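Local coordinates for CupA (Streptococcus pneumoniae, PDB 4F2E), which binds copper(I) in a cupredoxin-fold domain and probably acts as a chaperone that passes the metal on in copper resistance, at residues 16-21 against 37-42. Residues are numbered along the deposited sequence; the frame is centred on the assembly and turned at random.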
loop_
_atom_site.group_PDB
_atom_site.type_symbol
_atom_site.label_atom_id
_atom_site.label_comp_id
_atom_site.label_asym_id
_atom_site.label_seq_id
_atom_site.Cartn_x
_atom_site.Cartn_y
_atom_site.Cartn_z
ATOM N N ILE A 16 -4.897 -0.439 6.475
ATOM C CA ILE A 16 -5.096 0.862 5.869
ATOM C C ILE A 16 -5.684 0.669 4.484
ATOM O O ILE A 16 -5.341 -0.283 3.778
ATOM C CB ILE A 16 -3.791 1.671 5.809
ATOM C CG1 ILE A 16 -4.079 3.104 5.358
ATOM C CG2 ILE A 16 -2.776 0.987 4.906
ATOM C CD1 ILE A 16 -2.983 4.077 5.702
ATOM N N ARG A 17 -6.588 1.566 4.113
ATOM C CA ARG A 17 -7.264 1.490 2.830
ATOM C C ARG A 17 -6.695 2.529 1.877
ATOM O O ARG A 17 -6.533 3.698 2.233
ATOM C CB ARG A 17 -8.769 1.696 3.009
ATOM C CG ARG A 17 -9.424 0.671 3.924
ATOM C CD ARG A 17 -10.934 0.851 3.960
ATOM N NE ARG A 17 -11.526 0.718 2.632
ATOM C CZ ARG A 17 -11.944 -0.432 2.112
ATOM N NH1 ARG A 17 -12.466 -0.461 0.893
ATOM N NH2 ARG A 17 -11.838 -1.554 2.811
ATOM N N VAL A 18 -6.383 2.091 0.663
ATOM C CA VAL A 18 -5.833 2.975 -0.353
ATOM C C VAL A 18 -6.722 2.939 -1.585
ATOM O O VAL A 18 -6.975 1.875 -2.141
ATOM C CB VAL A 18 -4.395 2.567 -0.733
ATOM C CG1 VAL A 18 -3.851 3.467 -1.837
ATOM C CG2 VAL A 18 -3.495 2.611 0.489
ATOM N N GLU A 19 -7.213 4.104 -1.993
ATOM C CA GLU A 19 -8.016 4.211 -3.200
ATOM C C GLU A 19 -7.105 4.359 -4.406
ATOM O O GLU A 19 -6.188 5.181 -4.403
ATOM C CB GLU A 19 -8.962 5.410 -3.113
ATOM C CG GLU A 19 -9.856 5.567 -4.333
ATOM C CD GLU A 19 -10.840 6.713 -4.196
ATOM O OE1 GLU A 19 -11.265 7.000 -3.057
ATOM O OE2 GLU A 19 -11.187 7.326 -5.228
ATOM N N VAL A 20 -7.347 3.543 -5.427
ATOM C CA VAL A 20 -6.589 3.635 -6.665
ATOM C C VAL A 20 -7.384 4.473 -7.652
ATOM O O VAL A 20 -8.350 4.004 -8.258
ATOM C CB VAL A 20 -6.279 2.249 -7.253
ATOM C CG1 VAL A 20 -5.389 2.381 -8.492
ATOM C CG2 VAL A 20 -5.619 1.364 -6.202
ATOM N N MET A 21 -6.980 5.729 -7.782
ATOM C CA MET A 21 -7.639 6.677 -8.659
ATOM C C MET A 21 -6.612 7.721 -9.067
ATOM O O MET A 21 -6.191 8.539 -8.244
ATOM C CB MET A 21 -8.812 7.342 -7.936
ATOM C CG MET A 21 -9.499 8.424 -8.751
ATOM S SD MET A 21 -10.442 7.757 -10.137
ATOM C CE MET A 21 -11.855 7.070 -9.280
ATOM N N ALA A 37 0.334 -6.468 8.467
ATOM C CA ALA A 37 -0.400 -5.382 7.829
ATOM C C ALA A 37 -1.279 -5.840 6.675
ATOM O O ALA A 37 -0.933 -6.761 5.931
ATOM C CB ALA A 37 0.565 -4.297 7.356
ATOM N N ARG A 38 -2.427 -5.180 6.557
ATOM C CA ARG A 38 -3.326 -5.314 5.423
ATOM C C ARG A 38 -3.409 -3.953 4.755
ATOM O O ARG A 38 -3.899 -2.990 5.351
ATOM C CB ARG A 38 -4.723 -5.725 5.889
ATOM C CG ARG A 38 -4.851 -7.164 6.349
ATOM C CD ARG A 38 -6.176 -7.397 7.065
ATOM N NE ARG A 38 -7.311 -6.797 6.367
ATOM C CZ ARG A 38 -7.929 -7.339 5.323
ATOM N NH1 ARG A 38 -7.516 -8.502 4.837
ATOM N NH2 ARG A 38 -8.957 -6.716 4.760
ATOM N N ILE A 39 -2.910 -3.864 3.529
ATOM C CA ILE A 39 -3.021 -2.643 2.754
ATOM C C ILE A 39 -4.037 -2.923 1.659
ATOM O O ILE A 39 -3.763 -3.659 0.710
ATOM C CB ILE A 39 -1.660 -2.210 2.182
ATOM C CG1 ILE A 39 -0.607 -2.207 3.296
ATOM C CG2 ILE A 39 -1.762 -0.832 1.541
ATOM C CD1 ILE A 39 0.807 -1.958 2.816
ATOM N N VAL A 40 -5.229 -2.364 1.829
ATOM C CA VAL A 40 -6.368 -2.717 1.001
ATOM C C VAL A 40 -6.513 -1.737 -0.152
ATOM O O VAL A 40 -6.899 -0.583 0.047
ATOM C CB VAL A 40 -7.662 -2.726 1.831
ATOM C CG1 VAL A 40 -8.827 -3.227 0.990
ATOM C CG2 VAL A 40 -7.481 -3.588 3.074
ATOM N N PHE A 41 -6.204 -2.201 -1.359
ATOM C CA PHE A 41 -6.309 -1.366 -2.545
ATOM C C PHE A 41 -7.674 -1.514 -3.186
ATOM O O PHE A 41 -8.057 -2.605 -3.613
ATOM C CB PHE A 41 -5.205 -1.706 -3.547
ATOM C CG PHE A 41 -3.841 -1.275 -3.100
ATOM C CD1 PHE A 41 -3.081 -2.084 -2.270
ATOM C CD2 PHE A 41 -3.324 -0.050 -3.492
ATOM C CE1 PHE A 41 -1.832 -1.684 -1.846
ATOM C CE2 PHE A 41 -2.071 0.355 -3.069
ATOM C CZ PHE A 41 -1.325 -0.460 -2.248
ATOM N N ASP A 42 -8.409 -0.410 -3.246
ATOM C CA ASP A 42 -9.722 -0.402 -3.868
ATOM C C ASP A 42 -9.584 0.281 -5.218
ATOM O O ASP A 42 -9.386 1.495 -5.283
ATOM C CB ASP A 42 -10.714 0.347 -2.982
ATOM C CG ASP A 42 -12.132 0.273 -3.499
ATOM O OD1 ASP A 42 -12.430 -0.650 -4.285
ATOM O OD2 ASP A 42 -12.949 1.134 -3.115
#
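Five backbone hydrogen bonds join Ile16, Val18 and Val20 to Arg38, Val40 and Asp42 in a regular parallel pairing. Ile16 N donates to Arg38 O (3.0 Å) and Ile16 O accepts Val40 N; Val18 repeats the pattern between Val40 O (2.8 Å from Val18 N, nearly straight at 177°) and Asp42 N, and Val20 N closes the series on Asp42 O. Between these bonds, CA-H...O contacts add to the seam, the shortest from Phe41 CA to Val18 O (3.3 Å).

On the face carrying Arg17 and Val40, the arginine runs alongside its neighbour, and a bend at chi3 (59°) brings one guanidinium face over Val40 CG1, with NH2 3.9 Å away. NH1 stays beyond salt-bridge range of Asp42 OD2 (4.3 Å) and forms a salt bridge with Glu69 OE1 of the adjoining strand 69-74.

The face carrying Ile16, Val18, Ile39 and Phe41 is apolar. Val18 sits between two neighbours, CG2 against Ile39 CG2 and CG1 near Phe41 CE2 (3.8 Å), while Ile16 CG2 packs on the same Ile39 methyl. At the strand end Val20 points toward 37-42, its CG2 meeting the Phe41 ring edge in plane, 3.8 Å from CD2; its side chain lies about 9 Å from a bound copper(I) ion. Phe55 and Ile53 of strand 52-55 pack onto Phe41 from across the core. Strands 13-20 and 37-43 thus pair in parallel within the cupredoxin-fold beta-sandwich, turning Ile16, Val18, Ile39 and Phe41 into its core.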